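Local coordinates for protein stn1 (Schizosaccharomyces pombe, PDB 3KF6) that is required for telomere maintenance, binds single-stranded telomeric DNA and pairs through its N-terminal OB-fold part with Ten1 in an Rpa2-Rpa3-like complex, at residues Trp133-Trp136 and Gln137-Arg141; Leu126-Pro129 and Asn130-Trp133. All coordinates share one frame; numbering follows the deposited sequence.

Contact 1 (Trp133-Trp136 and Gln137-Arg141)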
ATOM      1  N   TRP A 133      -0.718  -2.782  -9.311  1.00 17.61           N
ATOM      2  CA  TRP A 133      -1.920  -2.272  -9.949  1.00 14.94           C
ATOM      3  C   TRP A 133      -2.877  -3.406 -10.289  1.00 16.38           C
ATOM      4  O   TRP A 133      -4.088  -3.204 -10.298  1.00 16.53           O
ATOM      5  CB  TRP A 133      -1.620  -1.400 -11.191  1.00 16.25           C
ATOM      6  CG  TRP A 133      -0.952  -2.073 -12.349  1.00 16.24           C
ATOM      7  CD1 TRP A 133       0.361  -1.964 -12.705  1.00 18.17           C
ATOM      8  CD2 TRP A 133      -1.569  -2.915 -13.335  1.00 17.62           C
ATOM      9  NE1 TRP A 133       0.602  -2.679 -13.852  1.00 18.78           N
ATOM     10  CE2 TRP A 133      -0.563  -3.274 -14.261  1.00 19.44           C
ATOM     11  CE3 TRP A 133      -2.873  -3.400 -13.527  1.00 17.95           C
ATOM     12  CZ2 TRP A 133      -0.816  -4.099 -15.366  1.00 18.99           C
ATOM     13  CZ3 TRP A 133      -3.128  -4.221 -14.627  1.00 20.00           C
ATOM     14  CH2 TRP A 133      -2.100  -4.560 -15.534  1.00 18.75           C
ATOM     15  N   LYS A 134      -2.347  -4.600 -10.552  1.00 15.44           N
ATOM     16  CA  LYS A 134      -3.203  -5.744 -10.843  1.00 17.10           C
ATOM     17  C   LYS A 134      -3.993  -6.080  -9.572  1.00 17.16           C
ATOM     18  O   LYS A 134      -5.160  -6.462  -9.636  1.00 19.28           O
ATOM     19  CB  LYS A 134      -2.367  -6.956 -11.275  1.00 18.08           C
ATOM     20  CG  LYS A 134      -1.775  -6.825 -12.672  1.00 20.18           C
ATOM     21  CD  LYS A 134      -0.918  -8.031 -13.037  1.00 23.22           C
ATOM     22  CE  LYS A 134      -0.425  -7.943 -14.471  1.00 26.23           C
ATOM     23  NZ  LYS A 134       0.383  -9.138 -14.833  1.00 29.69           N
ATOM     24  N   ALA A 135      -3.351  -5.924  -8.417  1.00 17.26           N
ATOM     25  CA  ALA A 135      -4.008  -6.196  -7.139  1.00 17.39           C
ATOM     26  C   ALA A 135      -5.113  -5.170  -6.900  1.00 17.14           C
ATOM     27  O   ALA A 135      -6.177  -5.500  -6.367  1.00 15.75           O
ATOM     28  CB  ALA A 135      -2.993  -6.150  -6.004  1.00 15.46           C
ATOM     29  N   TRP A 136      -4.856  -3.923  -7.294  1.00 14.64           N
ATOM     30  CA  TRP A 136      -5.858  -2.875  -7.134  1.00 15.23           C
ATOM     31  C   TRP A 136      -7.032  -3.160  -8.065  1.00 15.80           C
ATOM     32  O   TRP A 136      -8.187  -2.991  -7.683  1.00 16.56           O
ATOM     33  CB  TRP A 136      -5.279  -1.493  -7.456  1.00 15.87           C
ATOM     34  CG  TRP A 136      -4.111  -1.108  -6.606  1.00 15.09           C
ATOM     35  CD1 TRP A 136      -3.808  -1.576  -5.357  1.00 14.09           C
ATOM     36  CD2 TRP A 136      -3.082  -0.178  -6.946  1.00 15.14           C
ATOM     37  NE1 TRP A 136      -2.646  -0.998  -4.901  1.00 14.01           N
ATOM     38  CE2 TRP A 136      -2.180  -0.135  -5.859  1.00 15.63           C
ATOM     39  CE3 TRP A 136      -2.829   0.623  -8.069  1.00 16.30           C
ATOM     40  CZ2 TRP A 136      -1.039   0.678  -5.862  1.00 14.68           C
ATOM     41  CZ3 TRP A 136      -1.694   1.431  -8.070  1.00 16.11           C
ATOM     42  CH2 TRP A 136      -0.815   1.449  -6.973  1.00 16.26           C
ATOM     43  N   GLN A 137      -6.723  -3.594  -9.286  1.00 17.02           N
ATOM     44  CA  GLN A 137      -7.752  -3.914 -10.278  1.00 18.22           C
ATOM     45  C   GLN A 137      -8.682  -5.001  -9.742  1.00 18.32           C
ATOM     46  O   GLN A 137      -9.911  -4.865  -9.774  1.00 19.96           O
ATOM     47  CB  GLN A 137      -7.095  -4.392 -11.575  1.00 19.65           C
ATOM     48  CG  GLN A 137      -8.085  -4.813 -12.645  1.00 23.26           C
ATOM     49  CD  GLN A 137      -7.400  -5.222 -13.929  1.00 25.27           C
ATOM     50  OE1 GLN A 137      -6.366  -5.892 -13.910  1.00 29.16           O
ATOM     51  NE2 GLN A 137      -7.980  -4.832 -15.059  1.00 30.19           N
ATOM     52  N   LYS A 138      -8.082  -6.076  -9.242  1.00 18.66           N
ATOM     53  CA  LYS A 138      -8.836  -7.196  -8.690  1.00 19.86           C
ATOM     54  C   LYS A 138      -9.759  -6.755  -7.555  1.00 19.85           C
ATOM     55  O   LYS A 138     -10.913  -7.187  -7.468  1.00 19.82           O
ATOM     56  CB  LYS A 138      -7.872  -8.267  -8.179  1.00 22.72           C
ATOM     57  CG  LYS A 138      -8.560  -9.445  -7.504  1.00 28.12           C
ATOM     58  CD  LYS A 138      -7.558 -10.486  -7.025  1.00 32.79           C
ATOM     59  CE  LYS A 138      -6.822 -11.121  -8.193  1.00 35.82           C
ATOM     60  NZ  LYS A 138      -5.898 -12.200  -7.748  1.00 41.65           N
ATOM     61  N   ARG A 139      -9.251  -5.897  -6.677  1.00 17.37           N
ATOM     62  CA  ARG A 139     -10.040  -5.424  -5.547  1.00 16.71           C
ATOM     63  C   ARG A 139     -11.204  -4.514  -5.919  1.00 16.94           C
ATOM     64  O   ARG A 139     -12.273  -4.595  -5.318  1.00 16.92           O
ATOM     65  CB  ARG A 139      -9.119  -4.746  -4.531  1.00 15.92           C
ATOM     66  CG  ARG A 139      -8.334  -5.791  -3.757  1.00 14.33           C
ATOM     67  CD  ARG A 139      -7.078  -5.280  -3.072  1.00 12.73           C
ATOM     68  NE  ARG A 139      -6.481  -6.395  -2.345  1.00 13.16           N
ATOM     69  CZ  ARG A 139      -5.894  -7.444  -2.919  1.00 13.24           C
ATOM     70  NH1 ARG A 139      -5.789  -7.527  -4.243  1.00 15.77           N
ATOM     71  NH2 ARG A 139      -5.470  -8.452  -2.165  1.00 14.98           N
ATOM     72  N   MET A 140     -11.012  -3.649  -6.907  1.00 16.19           N
ATOM     73  CA  MET A 140     -12.101  -2.771  -7.306  1.00 17.08           C
ATOM     74  C   MET A 140     -13.206  -3.583  -7.982  1.00 18.40           C
ATOM     75  O   MET A 140     -14.392  -3.322  -7.775  1.00 22.25           O
ATOM     76  CB  MET A 140     -11.585  -1.660  -8.225  1.00 17.77           C
ATOM     77  CG  MET A 140     -10.744  -0.627  -7.484  1.00 18.01           C
ATOM     78  SD  MET A 140     -10.184   0.750  -8.527  1.00 21.46           S
ATOM     79  CE  MET A 140      -8.814  -0.045  -9.376  1.00 20.85           C
ATOM     80  N   ARG A 141     -12.815  -4.581  -8.765  1.00 20.79           N
ATOM     81  CA  ARG A 141     -13.786  -5.425  -9.452  1.00 22.92           C
ATOM     82  C   ARG A 141     -14.563  -6.262  -8.436  1.00 23.20           C
ATOM     83  O   ARG A 141     -15.785  -6.390  -8.527  1.00 22.29           O
ATOM     84  CB  ARG A 141     -13.080  -6.343 -10.453  1.00 27.16           C
ATOM     85  CG  ARG A 141     -14.034  -7.149 -11.324  1.00 33.65           C
ATOM     86  CD  ARG A 141     -13.288  -8.047 -12.300  1.00 38.16           C
ATOM     87  NE  ARG A 141     -14.206  -8.752 -13.190  1.00 44.24           N
ATOM     88  CZ  ARG A 141     -13.830  -9.635 -14.111  1.00 46.09           C
ATOM     89  NH1 ARG A 141     -12.546  -9.929 -14.269  1.00 47.71           N
ATOM     90  NH2 ARG A 141     -14.740 -10.222 -14.877  1.00 47.61           N
TER
HETATM   91  O   HOH W   1      -6.539  -7.866 -11.779  1.00 45.83           O

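Contact 2 (Leu126-Pro129 and Asn130-Trp133)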
ATOM      1  N   LEU A 126       6.115  -9.117  -3.429  1.00 19.95           N
ATOM      2  CA  LEU A 126       5.827  -8.830  -4.832  1.00 21.00           C
ATOM      3  C   LEU A 126       6.915  -7.892  -5.324  1.00 22.23           C
ATOM      4  O   LEU A 126       6.990  -6.741  -4.895  1.00 24.17           O
ATOM      5  CB  LEU A 126       4.452  -8.171  -4.982  1.00 20.63           C
ATOM      6  CG  LEU A 126       3.263  -8.985  -4.454  1.00 19.63           C
ATOM      7  CD1 LEU A 126       1.968  -8.197  -4.666  1.00 22.39           C
ATOM      8  CD2 LEU A 126       3.192 -10.331  -5.155  1.00 23.39           C
ATOM      9  N   ARG A 127       7.763  -8.386  -6.222  1.00 21.28           N
ATOM     10  CA  ARG A 127       8.859  -7.579  -6.731  1.00 22.56           C
ATOM     11  C   ARG A 127       8.658  -7.104  -8.163  1.00 22.82           C
ATOM     12  O   ARG A 127       9.505  -6.406  -8.714  1.00 24.51           O
ATOM     13  CB  ARG A 127      10.179  -8.349  -6.592  1.00 22.54           C
ATOM     14  CG  ARG A 127      10.522  -8.676  -5.138  1.00 24.78           C
ATOM     15  CD  ARG A 127      11.902  -9.291  -5.020  1.00 25.85           C
ATOM     16  NE  ARG A 127      11.952 -10.591  -5.674  1.00 24.95           N
ATOM     17  CZ  ARG A 127      11.690 -11.746  -5.072  1.00 27.68           C
ATOM     18  NH1 ARG A 127      11.359 -11.777  -3.787  1.00 26.10           N
ATOM     19  NH2 ARG A 127      11.754 -12.877  -5.764  1.00 26.44           N
ATOM     20  N   ASP A 128       7.540  -7.488  -8.767  1.00 23.92           N
ATOM     21  CA  ASP A 128       7.218  -7.050 -10.119  1.00 25.84           C
ATOM     22  C   ASP A 128       6.369  -5.796  -9.918  1.00 26.40           C
ATOM     23  O   ASP A 128       5.297  -5.863  -9.325  1.00 23.94           O
ATOM     24  CB  ASP A 128       6.396  -8.114 -10.848  1.00 28.52           C
ATOM     25  CG  ASP A 128       6.064  -7.725 -12.279  1.00 33.12           C
ATOM     26  OD1 ASP A 128       5.844  -6.526 -12.545  1.00 33.86           O
ATOM     27  OD2 ASP A 128       6.007  -8.630 -13.138  1.00 35.72           O
ATOM     28  N   PRO A 129       6.843  -4.635 -10.400  1.00 26.48           N
ATOM     29  CA  PRO A 129       6.099  -3.378 -10.251  1.00 27.42           C
ATOM     30  C   PRO A 129       4.659  -3.413 -10.766  1.00 27.76           C
ATOM     31  O   PRO A 129       3.840  -2.582 -10.378  1.00 30.40           O
ATOM     32  CB  PRO A 129       6.960  -2.379 -11.017  1.00 28.58           C
ATOM     33  CG  PRO A 129       8.354  -2.907 -10.773  1.00 29.78           C
ATOM     34  CD  PRO A 129       8.162  -4.391 -11.009  1.00 28.58           C
ATOM     35  N   ASN A 130       4.355  -4.368 -11.637  1.00 24.51           N
ATOM     36  CA  ASN A 130       3.012  -4.485 -12.192  1.00 24.46           C
ATOM     37  C   ASN A 130       2.050  -5.255 -11.297  1.00 24.26           C
ATOM     38  O   ASN A 130       0.834  -5.168 -11.468  1.00 22.00           O
ATOM     39  CB  ASN A 130       3.075  -5.146 -13.567  1.00 24.41           C
ATOM     40  CG  ASN A 130       3.675  -4.238 -14.614  1.00 25.83           C
ATOM     41  OD1 ASN A 130       3.114  -3.190 -14.932  1.00 23.00           O
ATOM     42  ND2 ASN A 130       4.826  -4.630 -15.152  1.00 27.47           N
ATOM     43  N   ASP A 131       2.588  -6.003 -10.337  1.00 23.19           N
ATOM     44  CA  ASP A 131       1.741  -6.784  -9.438  1.00 25.42           C
ATOM     45  C   ASP A 131       0.794  -5.923  -8.618  1.00 22.62           C
ATOM     46  O   ASP A 131      -0.334  -6.333  -8.334  1.00 21.69           O
ATOM     47  CB  ASP A 131       2.584  -7.614  -8.468  1.00 28.07           C
ATOM     48  CG  ASP A 131       3.469  -8.616  -9.166  1.00 32.57           C
ATOM     49  OD1 ASP A 131       3.009  -9.251 -10.141  1.00 32.11           O
ATOM     50  OD2 ASP A 131       4.624  -8.778  -8.724  1.00 36.86           O
ATOM     51  N   GLU A 132       1.240  -4.737  -8.219  1.00 21.41           N
ATOM     52  CA  GLU A 132       0.379  -3.887  -7.410  1.00 21.02           C
ATOM     53  C   GLU A 132      -0.854  -3.333  -8.106  1.00 18.61           C
ATOM     54  O   GLU A 132      -1.945  -3.398  -7.544  1.00 17.30           O
ATOM     55  CB  GLU A 132       1.163  -2.735  -6.784  1.00 24.56           C
ATOM     56  CG  GLU A 132       1.381  -2.926  -5.301  1.00 23.38           C
ATOM     57  CD  GLU A 132       1.902  -1.686  -4.619  1.00 22.68           C
ATOM     58  OE1 GLU A 132       2.922  -1.139  -5.079  1.00 24.05           O
ATOM     59  OE2 GLU A 132       1.295  -1.263  -3.615  1.00 20.35           O
ATOM     60  N   TRP A 133      -0.718  -2.782  -9.311  1.00 17.61           N
ATOM     61  CA  TRP A 133      -1.920  -2.272  -9.949  1.00 14.94           C
ATOM     62  C   TRP A 133      -2.877  -3.406 -10.289  1.00 16.38           C
ATOM     63  O   TRP A 133      -4.088  -3.204 -10.298  1.00 16.53           O
ATOM     64  CB  TRP A 133      -1.620  -1.400 -11.191  1.00 16.25           C
ATOM     65  CG  TRP A 133      -0.952  -2.073 -12.349  1.00 16.24           C
ATOM     66  CD1 TRP A 133       0.361  -1.964 -12.705  1.00 18.17           C
ATOM     67  CD2 TRP A 133      -1.569  -2.915 -13.335  1.00 17.62           C
ATOM     68  NE1 TRP A 133       0.602  -2.679 -13.852  1.00 18.78           N
ATOM     69  CE2 TRP A 133      -0.563  -3.274 -14.261  1.00 19.44           C
ATOM     70  CE3 TRP A 133      -2.873  -3.400 -13.527  1.00 17.95           C
ATOM     71  CZ2 TRP A 133      -0.816  -4.099 -15.366  1.00 18.99           C
ATOM     72  CZ3 TRP A 133      -3.128  -4.221 -14.627  1.00 20.00           C
ATOM     73  CH2 TRP A 133      -2.100  -4.560 -15.534  1.00 18.75           C
TER
HETATM   74  O   HOH W   2       5.907  -7.381 -15.714  1.00 44.69           O
HETATM   75  O   HOH W   3       1.815  -1.072  -9.647  1.00 27.23           O

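Contact 1 (Trp133-Trp136 and Gln137-Arg141)
Gln-137 begins one helical turn beyond Trp-133, and its N donates to Trp-133 O at 2.8 Å. Its side chain runs out fully extended alongside the indole of Trp-133, in the same direction, and Gln-137 OE1 meets that ring at its edge, 3.7 Å from Trp-133 CZ3. Amide and ring planes stand 57° apart. A water donates both to OE1 of Gln-137 and to Lys-134 O, tying the amide oxygen back to the preceding turn. Lys-138 N bonds to Lys-134 O at 3.0 Å, while the lysine chain, kinked at chi3, touches Trp-18 and Pro-20.

This is the first part of the long C-terminal helix that follows the OB barrel, with one flank against strand 49-62 and another against Ten1, consistent with the Rpa2-Rpa3-like pairing of the two proteins.

Arg-139 bonds to Ala-135 O twice, with its backbone N at 3.1 Å and with NH1 at 3.0 Å from the other face of the carbonyl plane. That oxygen lies nearly in the guanidinium plane. The turn of the group is fixed further by Met-21 O, which takes NE, and Gln-51 OE1, which takes NH2. Met-140 N closes on Trp-136 O, and its side chain curls back (chi3 -79°), laying Met-140 CE 4.3 Å from Trp-136 CB. Over one face of the Trp-136 ring sits Trp-133 CA, off centre, and Arg-101 of the Ten1 chain makes a cation-pi contact with this indole.

Contact 2 (Leu126-Pro129 and Asn130-Trp133)
Asn-130 and Asp-128 meet where the chain turns from the last strand of the barrel into helix 130-153, and the asparagine amide is bonded at both its polar atoms. Its CB lies 3.3 Å from Asp-128 OD1, the oxygen that also accepts from Asn-130 N at 2.8 Å. CG stands beside the backbone N (chi1 -71°), which keeps the amide near that carboxylate, their planes 66° apart. From there the tip divides. ND2 donates chiefly to Gly-88 O of the Ten1 chain and to a water that in turn donates to Asp-128 OD2. Asn-130 ND2 also lies in a long, weak bond to Asp-128 OD1 at 3.4 Å, so its two hydrogens must be shared. OD1 takes the indole N-H of Trp-133: Trp-133 NE1 comes in 2.8 Å from Asn-130 OD1, in the carbonyl plane on a lone pair, with a nearly straight N-H...O angle of 168°. The backbone N of Asn-90 of the Ten1 chain also donates to this oxygen. Cut back to an alanine here, the side chain is likely to leave the Trp-133 indole N-H without its acceptor, and Asn-90 N and Gly-88 O of the Ten1 chain without their mates.

Asp-128 and Asp-131 form a capping box at the start of the helix. In the firmer bond Asp-128 OD1 accepts from Asn-130 N; the backbone bond from Asp-131 N to Asp-128 O (2.9 Å) closes the turn alongside it. The return bond from Asp-128 N to Asp-131 OD2 is weak, and doubtful because that oxygen is modelled too close to its neighbour. Leu-126, packed on Val-53 and Cys-104 of the barrel, lays CD1 3.9 Å from Asp-131 CB. Beyond the proline, a water donates to Pro-129 O and accepts weakly from Trp-133 N.

Coming from the N terminus, the chain passes through the barrel and leaves strand 122-126 at Leu-126. Contact 2 closes the short turn that follows, joining the end of that strand to the start of helix 130-153. Contact 1 takes over at Trp-133, which both share, and carries the helix on through its next turns; it closes no loop of its own. The two neither nest nor cross: they run on from one another, overlapping by the one residue, their centres about 11 Å apart. Together they lead from strands 49-62 and 102-110, on which Leu-126 and Glu-132 pack, with Ala-135 on the first of them, along a helix that meets Ten1 in both contacts.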